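Local coordinates for adenosylmethionine-8-amino-7-oxononanoate aminotransferase (Methanocaldococcus jannaschii, PDB 6ZHK), which probably catalyses pyridoxal-phosphate-dependent transfer of the amino group of S-adenosylmethionine to 8-amino-7-oxononanoate, a step in biotin biosynthesis, at residues K223-V228 and K259-I264; G253-C258 and E286-L291; R391-G396 and L443-K448. All blocks are in the same frame, centred on the assembly; numbering follows the deposited sequence.

Contact 1 (K223-V228 and K259-I264)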
loop_
_atom_site.group_PDB
_atom_site.type_symbol
_atom_site.label_atom_id
_atom_site.label_comp_id
_atom_site.label_asym_id
_atom_site.label_seq_id
_atom_site.Cartn_x
_atom_site.Cartn_y
_atom_site.Cartn_z
ATOM N N LYS A 223 -28.115 5.427 18.258
ATOM C CA LYS A 223 -29.066 5.828 17.236
ATOM C C LYS A 223 -28.842 5.079 15.918
ATOM O O LYS A 223 -29.822 4.642 15.337
ATOM C CB LYS A 223 -28.994 7.334 16.947
ATOM C CG LYS A 223 -30.004 7.847 15.923
ATOM C CD LYS A 223 -29.798 9.327 15.737
ATOM C CE LYS A 223 -30.911 10.079 15.032
ATOM N NZ LYS A 223 -30.589 11.527 15.074
ATOM N N HIS A 224 -27.585 4.861 15.497
ATOM C CA HIS A 224 -27.351 4.379 14.135
ATOM C C HIS A 224 -26.836 2.936 14.084
ATOM O O HIS A 224 -26.510 2.463 13.008
ATOM C CB HIS A 224 -26.380 5.311 13.423
ATOM C CG HIS A 224 -26.954 6.684 13.279
ATOM N ND1 HIS A 224 -28.065 6.914 12.465
ATOM C CD2 HIS A 224 -26.587 7.871 13.805
ATOM C CE1 HIS A 224 -28.362 8.199 12.502
ATOM N NE2 HIS A 224 -27.458 8.822 13.305
ATOM N N ALA A 225 -26.761 2.250 15.234
ATOM C CA ALA A 225 -26.226 0.912 15.400
ATOM C C ALA A 225 -26.617 -0.067 14.280
ATOM O O ALA A 225 -25.737 -0.757 13.751
ATOM C CB ALA A 225 -26.604 0.388 16.785
ATOM N N GLU A 226 -27.920 -0.119 13.918
ATOM C CA GLU A 226 -28.364 -1.199 13.044
ATOM C C GLU A 226 -28.068 -0.813 11.589
ATOM O O GLU A 226 -28.310 -1.604 10.699
ATOM C CB GLU A 226 -29.857 -1.520 13.244
ATOM C CG GLU A 226 -30.107 -2.132 14.638
ATOM C CD GLU A 226 -31.522 -2.572 15.009
ATOM O OE1 GLU A 226 -32.241 -3.095 14.156
ATOM O OE2 GLU A 226 -31.915 -2.379 16.170
ATOM N N GLU A 227 -27.542 0.384 11.355
ATOM C CA GLU A 227 -27.208 0.773 9.983
ATOM C C GLU A 227 -25.709 0.945 9.789
ATOM O O GLU A 227 -25.261 1.438 8.736
ATOM C CB GLU A 227 -27.942 2.038 9.531
ATOM C CG GLU A 227 -27.470 3.335 10.145
ATOM C CD GLU A 227 -28.431 4.517 9.937
ATOM O OE1 GLU A 227 -28.357 5.147 8.870
ATOM O OE2 GLU A 227 -29.255 4.830 10.855
ATOM N N VAL A 228 -24.915 0.515 10.768
ATOM C CA VAL A 228 -23.485 0.868 10.767
ATOM C C VAL A 228 -22.661 -0.423 10.827
ATOM O O VAL A 228 -23.043 -1.334 11.568
ATOM C CB VAL A 228 -23.247 1.813 11.974
ATOM C CG1 VAL A 228 -21.883 1.672 12.629
ATOM C CG2 VAL A 228 -23.540 3.266 11.589
ATOM N N LYS A 259 -19.818 -2.720 22.119
ATOM C CA LYS A 259 -20.172 -4.042 22.619
ATOM C C LYS A 259 -21.671 -4.130 22.903
ATOM O O LYS A 259 -22.309 -5.108 22.476
ATOM C CB LYS A 259 -19.327 -4.385 23.857
ATOM C CG LYS A 259 -19.348 -5.845 24.313
ATOM C CD LYS A 259 -18.447 -6.107 25.526
ATOM C CE LYS A 259 -18.529 -7.526 26.074
ATOM N NZ LYS A 259 -18.095 -8.523 25.059
ATOM N N GLU A 260 -22.224 -3.110 23.571
ATOM C CA GLU A 260 -23.614 -3.158 24.014
ATOM C C GLU A 260 -24.569 -3.020 22.835
ATOM O O GLU A 260 -25.714 -3.455 22.948
ATOM C CB GLU A 260 -23.922 -2.096 25.072
ATOM C CG GLU A 260 -23.338 -2.508 26.406
ATOM C CD GLU A 260 -23.509 -1.514 27.533
ATOM O OE1 GLU A 260 -23.960 -0.380 27.249
ATOM O OE2 GLU A 260 -23.175 -1.886 28.699
ATOM N N ASN A 261 -24.083 -2.490 21.701
ATOM C CA ASN A 261 -24.964 -2.214 20.576
ATOM C C ASN A 261 -24.599 -3.033 19.348
ATOM O O ASN A 261 -25.124 -2.744 18.268
ATOM C CB ASN A 261 -24.982 -0.721 20.194
ATOM C CG ASN A 261 -25.603 0.195 21.233
ATOM O OD1 ASN A 261 -24.927 0.803 22.091
ATOM N ND2 ASN A 261 -26.902 0.372 21.129
ATOM N N ASP A 262 -23.759 -4.068 19.499
ATOM C CA ASP A 262 -23.519 -5.014 18.432
ATOM C C ASP A 262 -22.905 -4.312 17.233
ATOM O O ASP A 262 -23.307 -4.601 16.113
ATOM C CB ASP A 262 -24.797 -5.762 18.004
ATOM C CG ASP A 262 -24.546 -6.916 17.033
ATOM O OD1 ASP A 262 -23.485 -7.605 17.141
ATOM O OD2 ASP A 262 -25.406 -7.090 16.129
ATOM N N VAL A 263 -21.953 -3.397 17.478
ATOM C CA VAL A 263 -21.196 -2.783 16.393
ATOM C C VAL A 263 -19.704 -3.152 16.492
ATOM O O VAL A 263 -19.129 -3.094 17.555
ATOM C CB VAL A 263 -21.380 -1.255 16.371
ATOM C CG1 VAL A 263 -20.506 -0.552 15.289
ATOM C CG2 VAL A 263 -22.857 -0.853 16.298
ATOM N N ILE A 264 -19.042 -3.466 15.365
ATOM C CA ILE A 264 -17.583 -3.691 15.317
ATOM C C ILE A 264 -16.841 -2.386 15.641
ATOM O O ILE A 264 -17.170 -1.299 15.132
ATOM C CB ILE A 264 -17.144 -4.242 13.935
ATOM C CG1 ILE A 264 -17.363 -5.756 13.863
ATOM C CG2 ILE A 264 -15.661 -3.934 13.683
ATOM C CD1 ILE A 264 -17.254 -6.284 12.423
#
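Val263 turns CG1 away from its own backbone nitrogen (chi1 176°) and CG2 away from its carbonyl carbon, and so spreads its two methyls between two partners on 223-228. CG1 meets CG1 of Val228 at 3.7 Å, while CG2 settles against the backbone of Ala225, 3.8 Å from Ala225 O. That same carbonyl takes a weak bond from the backbone nitrogen of Val228. Two residues before Val263, Asn261 meets the same alanine: Ala225 CB lies 3.9 Å from Asn261 CB and about as near to Asn261 O, so the alanine methyl rests on the final turn of helix 250-261. These are the junctions where two helices, 211-224 and 250-261, give way to the neighbouring parallel strands 228-234 and 265-268, in the central seven-stranded sheet of a fold type I aminotransferase. Helix 250-261 finishes in a Schellman motif: Asp262 takes a positive phi (62°), which swings the chain round and brings Val263 in against the other junction. The carboxylate of Asp262 forms salt bridges with Arg140 and Arg145. On 223-228 itself, His224 ND1 donates to Glu227 OE2 at 2.9 Å; the bond is nearly straight and lies in the imidazole plane, but reaches the oxygen from above the carboxylate plane. Lys223 CG sits over the centre of one imidazole face, and Tyr183 stacks with the ring while its hydroxyl bonds to Glu227 OE1.

Contact 2 (G253-C258 and E286-L291)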
loop_
_atom_site.group_PDB
_atom_site.type_symbol
_atom_site.label_atom_id
_atom_site.label_comp_id
_atom_site.label_asym_id
_atom_site.label_seq_id
_atom_site.Cartn_x
_atom_site.Cartn_y
_atom_site.Cartn_z
ATOM N N GLY A 253 -15.296 4.031 26.847
ATOM C CA GLY A 253 -16.747 4.178 26.785
ATOM C C GLY A 253 -17.270 3.884 25.377
ATOM O O GLY A 253 -18.344 3.293 25.201
ATOM N N VAL A 254 -16.501 4.265 24.349
ATOM C CA VAL A 254 -16.942 3.936 22.990
ATOM C C VAL A 254 -16.926 2.417 22.790
ATOM O O VAL A 254 -17.873 1.821 22.299
ATOM C CB VAL A 254 -16.076 4.655 21.938
ATOM C CG1 VAL A 254 -16.335 4.086 20.547
ATOM C CG2 VAL A 254 -16.247 6.166 21.967
ATOM N N ALA A 255 -15.839 1.773 23.173
ATOM C CA ALA A 255 -15.774 0.326 23.059
ATOM C C ALA A 255 -16.943 -0.335 23.779
ATOM O O ALA A 255 -17.501 -1.321 23.306
ATOM C CB ALA A 255 -14.435 -0.153 23.584
ATOM N N LYS A 256 -17.291 0.169 24.968
ATOM C CA LYS A 256 -18.346 -0.500 25.710
ATOM C C LYS A 256 -19.651 -0.310 24.940
ATOM O O LYS A 256 -20.444 -1.239 24.838
ATOM C CB LYS A 256 -18.437 0.121 27.107
ATOM C CG LYS A 256 -19.613 -0.302 27.988
ATOM C CD LYS A 256 -19.437 0.368 29.358
ATOM C CE LYS A 256 -20.255 -0.180 30.520
ATOM N NZ LYS A 256 -21.662 0.243 30.427
ATOM N N ALA A 257 -19.860 0.893 24.394
ATOM C CA ALA A 257 -21.052 1.185 23.612
ATOM C C ALA A 257 -21.110 0.303 22.359
ATOM O O ALA A 257 -22.188 -0.189 22.014
ATOM C CB ALA A 257 -21.085 2.655 23.274
ATOM N N CYS A 258 -19.957 0.083 21.694
ATOM C CA CYS A 258 -19.934 -0.841 20.557
ATOM C C CYS A 258 -20.324 -2.262 20.973
ATOM O O CYS A 258 -21.112 -2.946 20.316
ATOM C CB CYS A 258 -18.568 -0.849 19.893
ATOM S SG CYS A 258 -18.202 0.722 19.078
ATOM N N GLU A 286 -6.527 -2.443 30.576
ATOM C CA GLU A 286 -7.247 -3.547 31.214
ATOM C C GLU A 286 -8.732 -3.497 30.891
ATOM O O GLU A 286 -9.363 -4.533 30.729
ATOM C CB GLU A 286 -7.109 -3.591 32.749
ATOM C CG GLU A 286 -5.865 -4.324 33.251
ATOM C CD GLU A 286 -5.325 -5.506 32.445
ATOM O OE1 GLU A 286 -6.079 -6.522 32.186
ATOM O OE2 GLU A 286 -4.131 -5.419 32.071
ATOM N N GLU A 287 -9.297 -2.291 30.819
ATOM C CA GLU A 287 -10.716 -2.186 30.559
ATOM C C GLU A 287 -11.035 -2.684 29.147
ATOM O O GLU A 287 -11.944 -3.493 28.964
ATOM C CB GLU A 287 -11.133 -0.727 30.686
ATOM C CG GLU A 287 -12.628 -0.533 30.545
ATOM C CD GLU A 287 -13.185 0.666 31.297
ATOM O OE1 GLU A 287 -12.453 1.238 32.123
ATOM O OE2 GLU A 287 -14.345 1.044 31.020
ATOM N N LEU A 288 -10.251 -2.240 28.165
ATOM C CA LEU A 288 -10.476 -2.702 26.791
ATOM C C LEU A 288 -10.265 -4.204 26.680
ATOM O O LEU A 288 -10.991 -4.925 25.977
ATOM C CB LEU A 288 -9.481 -1.950 25.901
ATOM C CG LEU A 288 -9.841 -0.486 25.650
ATOM C CD1 LEU A 288 -8.821 0.128 24.686
ATOM C CD2 LEU A 288 -11.242 -0.390 25.028
ATOM N N LYS A 289 -9.222 -4.709 27.357
ATOM C CA LYS A 289 -9.018 -6.155 27.356
ATOM C C LYS A 289 -10.234 -6.916 27.897
ATOM O O LYS A 289 -10.634 -7.960 27.367
ATOM C CB LYS A 289 -7.792 -6.568 28.176
ATOM C CG LYS A 289 -6.451 -6.228 27.556
ATOM C CD LYS A 289 -5.367 -6.856 28.449
ATOM C CE LYS A 289 -3.989 -6.366 28.078
ATOM N NZ LYS A 289 -2.962 -7.260 28.668
ATOM N N LYS A 290 -10.838 -6.395 28.961
ATOM C CA LYS A 290 -11.979 -7.067 29.575
ATOM C C LYS A 290 -13.202 -7.061 28.636
ATOM O O LYS A 290 -13.941 -8.039 28.582
ATOM C CB LYS A 290 -12.245 -6.463 30.965
ATOM C CG LYS A 290 -12.872 -7.432 31.970
ATOM C CD LYS A 290 -14.178 -8.140 31.552
ATOM C CE LYS A 290 -14.304 -9.608 31.954
ATOM N NZ LYS A 290 -13.266 -10.064 32.918
ATOM N N LEU A 291 -13.366 -5.996 27.832
ATOM C CA LEU A 291 -14.436 -5.800 26.871
ATOM C C LEU A 291 -14.162 -6.565 25.582
ATOM O O LEU A 291 -15.082 -6.749 24.796
ATOM C CB LEU A 291 -14.576 -4.307 26.528
ATOM C CG LEU A 291 -15.127 -3.418 27.654
ATOM C CD1 LEU A 291 -14.965 -1.943 27.306
ATOM C CD2 LEU A 291 -16.591 -3.730 27.905
#
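Two helices of the large aminotransferase domain lie side by side here, 253-258 within helix 250-261 and 286-291, packed by small and branched apolar side chains. Both precede parallel strands, 265-268 and 296-299, that are neighbours in the central sheet of the fold type I architecture, and the helices keep that common direction: their axes run only 8° from parallel and come within 10.0 Å of each other. At this spacing Ala255 supplies the short side chain, its buried methyl turned toward the other helix. It meets Leu288 CD2 and, more loosely, Leu291 CD1. Ala255 also touches Phe265, the first residue of strand 265-268, which follows its own helix, while Val254 and Cys258 reach Val231 of the neighbouring strand 228-234, which places this helix firmly on the sheet. Toward the outer side the contact opens to solvent at Lys256. The chain leaves extended (chi1 172°) and bends only at chi4, so that the ammonium ends away from the other helix, in a salt bridge with Glu260, and only the root of the side chain serves the packing. Leu291, with CG anti to its carbonyl carbon, lays CD1 over that root, 4.0 Å from Lys256 CB and 3.9 Å from Lys256 N. Next to it, Ala255 CB and Leu288 CD2 press together at 3.5 Å.

Contact 3 (R391-G396 and L443-K448)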
loop_
_atom_site.group_PDB
_atom_site.type_symbol
_atom_site.label_atom_id
_atom_site.label_comp_id
_atom_site.label_asym_id
_atom_site.label_seq_id
_atom_site.Cartn_x
_atom_site.Cartn_y
_atom_site.Cartn_z
ATOM N N ARG A 391 0.590 12.418 24.226
ATOM C CA ARG A 391 0.750 11.253 25.081
ATOM C C ARG A 391 2.118 10.635 24.807
ATOM O O ARG A 391 2.477 10.424 23.646
ATOM C CB ARG A 391 -0.254 10.147 24.734
ATOM C CG ARG A 391 -1.719 10.462 24.969
ATOM C CD ARG A 391 -2.499 9.137 24.799
ATOM N NE ARG A 391 -3.904 9.330 25.122
ATOM C CZ ARG A 391 -4.361 9.302 26.368
ATOM N NH1 ARG A 391 -3.545 9.001 27.366
ATOM N NH2 ARG A 391 -5.659 9.462 26.580
ATOM N N GLY A 392 2.898 10.416 25.860
ATOM C CA GLY A 392 4.242 9.828 25.734
ATOM C C GLY A 392 5.144 10.643 24.796
ATOM O O GLY A 392 5.314 11.858 24.982
ATOM N N PHE A 393 5.635 9.980 23.732
ATOM C CA PHE A 393 6.484 10.623 22.734
ATOM C C PHE A 393 5.681 11.122 21.520
ATOM O O PHE A 393 6.214 11.132 20.411
ATOM C CB PHE A 393 7.538 9.602 22.251
ATOM C CG PHE A 393 8.714 9.324 23.142
ATOM C CD1 PHE A 393 9.368 10.371 23.790
ATOM C CD2 PHE A 393 9.123 8.003 23.376
ATOM C CE1 PHE A 393 10.465 10.123 24.618
ATOM C CE2 PHE A 393 10.223 7.760 24.188
ATOM C CZ PHE A 393 10.889 8.815 24.796
ATOM N N MET A 394 4.376 11.426 21.686
ATOM C CA MET A 394 3.645 12.038 20.594
ATOM C C MET A 394 3.070 13.337 21.148
ATOM O O MET A 394 2.120 13.339 21.935
ATOM C CB MET A 394 2.477 11.132 20.171
ATOM C CG MET A 394 2.956 9.770 19.741
ATOM S SD MET A 394 1.607 8.659 19.216
ATOM C CE MET A 394 1.568 9.107 17.483
ATOM N N VAL A 395 3.647 14.456 20.727
ATOM C CA VAL A 395 3.389 15.740 21.361
ATOM C C VAL A 395 3.106 16.759 20.280
ATOM O O VAL A 395 3.739 16.754 19.221
ATOM C CB VAL A 395 4.574 16.149 22.277
ATOM C CG1 VAL A 395 4.563 17.640 22.637
ATOM C CG2 VAL A 395 4.586 15.315 23.536
ATOM N N GLY A 396 2.136 17.638 20.531
ATOM C CA GLY A 396 1.983 18.790 19.655
ATOM C C GLY A 396 2.147 20.090 20.444
ATOM O O GLY A 396 1.794 20.149 21.647
ATOM N N LEU A 443 12.089 6.149 20.005
ATOM C CA LEU A 443 12.148 5.588 21.345
ATOM C C LEU A 443 13.599 5.589 21.842
ATOM O O LEU A 443 13.833 5.579 23.063
ATOM C CB LEU A 443 11.674 4.122 21.287
ATOM C CG LEU A 443 10.249 3.905 20.738
ATOM C CD1 LEU A 443 9.867 2.452 20.897
ATOM C CD2 LEU A 443 9.217 4.798 21.417
ATOM N N SER A 444 14.542 5.655 20.888
ATOM C CA SER A 444 15.972 5.643 21.207
ATOM C C SER A 444 16.537 7.023 21.536
ATOM O O SER A 444 17.747 7.114 21.800
ATOM C CB SER A 444 16.762 4.996 20.090
ATOM O OG SER A 444 16.410 5.585 18.841
ATOM N N ILE A 445 15.709 8.096 21.532
ATOM C CA ILE A 445 16.191 9.443 21.802
ATOM C C ILE A 445 16.846 9.452 23.182
ATOM O O ILE A 445 16.308 8.855 24.110
ATOM C CB ILE A 445 15.057 10.504 21.721
ATOM C CG1 ILE A 445 15.681 11.908 21.752
ATOM C CG2 ILE A 445 14.026 10.295 22.830
ATOM C CD1 ILE A 445 14.736 13.041 21.346
ATOM N N THR A 446 18.029 10.094 23.298
ATOM C CA THR A 446 18.710 10.065 24.592
ATOM C C THR A 446 18.212 11.204 25.482
ATOM O O THR A 446 17.614 12.177 24.995
ATOM C CB THR A 446 20.242 10.163 24.439
ATOM O OG1 THR A 446 20.526 11.483 23.981
ATOM C CG2 THR A 446 20.780 9.088 23.499
ATOM N N GLU A 447 18.511 11.083 26.795
ATOM C CA GLU A 447 18.111 12.157 27.671
ATOM C C GLU A 447 18.799 13.460 27.249
ATOM O O GLU A 447 18.174 14.513 27.277
ATOM C CB GLU A 447 18.456 11.773 29.120
ATOM C CG GLU A 447 17.645 10.613 29.628
ATOM C CD GLU A 447 17.612 10.415 31.137
ATOM O OE1 GLU A 447 18.142 11.282 31.885
ATOM O OE2 GLU A 447 17.002 9.424 31.570
ATOM N N LYS A 448 20.066 13.381 26.849
ATOM C CA LYS A 448 20.759 14.577 26.410
ATOM C C LYS A 448 20.090 15.174 25.178
ATOM O O LYS A 448 20.041 16.405 25.049
ATOM C CB LYS A 448 22.263 14.306 26.211
ATOM C CG LYS A 448 23.026 14.144 27.523
ATOM C CD LYS A 448 24.418 13.531 27.334
ATOM C CE LYS A 448 25.206 13.446 28.649
ATOM N NZ LYS A 448 26.526 12.800 28.391
#
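The ring of Phe393 meets two aliphatic side chains, each in a different way. Leu443 comes to its edge: CD2 lies near the ring plane, 3.8 Å from Phe393 CD2, with the leucine crossing the ring at a slant. Ile445 approaches obliquely from further along, its CG2 methyl 4.0 Å from Phe393 CZ and equally close to CE1. Leucine and isoleucine thus touch different ring atoms, CD2 and CE2 for the one, CE1 and CZ for the other. Leu443 sets out from the backbone away from the phenylalanine, and its chain turns back (chi1 -58°) to bring CD2 in. Phe393 owes its position to a type II' turn from Arg391 to Met394, the two-residue loop of a beta hairpin joining strands 385-391 and 394-399 in the antiparallel sheet of the C-terminal part. The turn is closed by Arg391 N to Met394 O and by Met394 N to Arg391 O, and Gly392 supplies its positive phi (57°). An alanine in place of Phe393 is likely to open a gap between the hairpin turn and the 443-445 loop, leaving Leu443 CD2 and Ile445 CG2 without the ring they pack on. Pro441 and Ile369 touch the same phenylalanine. Lys368 NZ holds the opposing loop by bonding to the carbonyls of both Leu443 and Ile445, just before Thr446 N-caps helix 447-463.

Contacts 1 and 2 are built on the same helix, 250-261, with centres 14 Å apart, and their segments alternate along the chain. They join directly: Val263 N lies 3.0 Å from Cys258 O, a probable hydrogen bond closing the helix end, and Lys259 CD packs 3.5 Å from Leu291 O. Contact 3 stands apart in the C-terminal region, its centre 37 Å from that of contact 1 and 28 Å from that of contact 2. It comes nearest the presumed active site, with the Leu443 side chain about 11 Å from that of Lys301, the predicted cofactor lysine, unmodified here. Contact 2 instead has the magnesium ion about 12 Å from the Leu288 side chain.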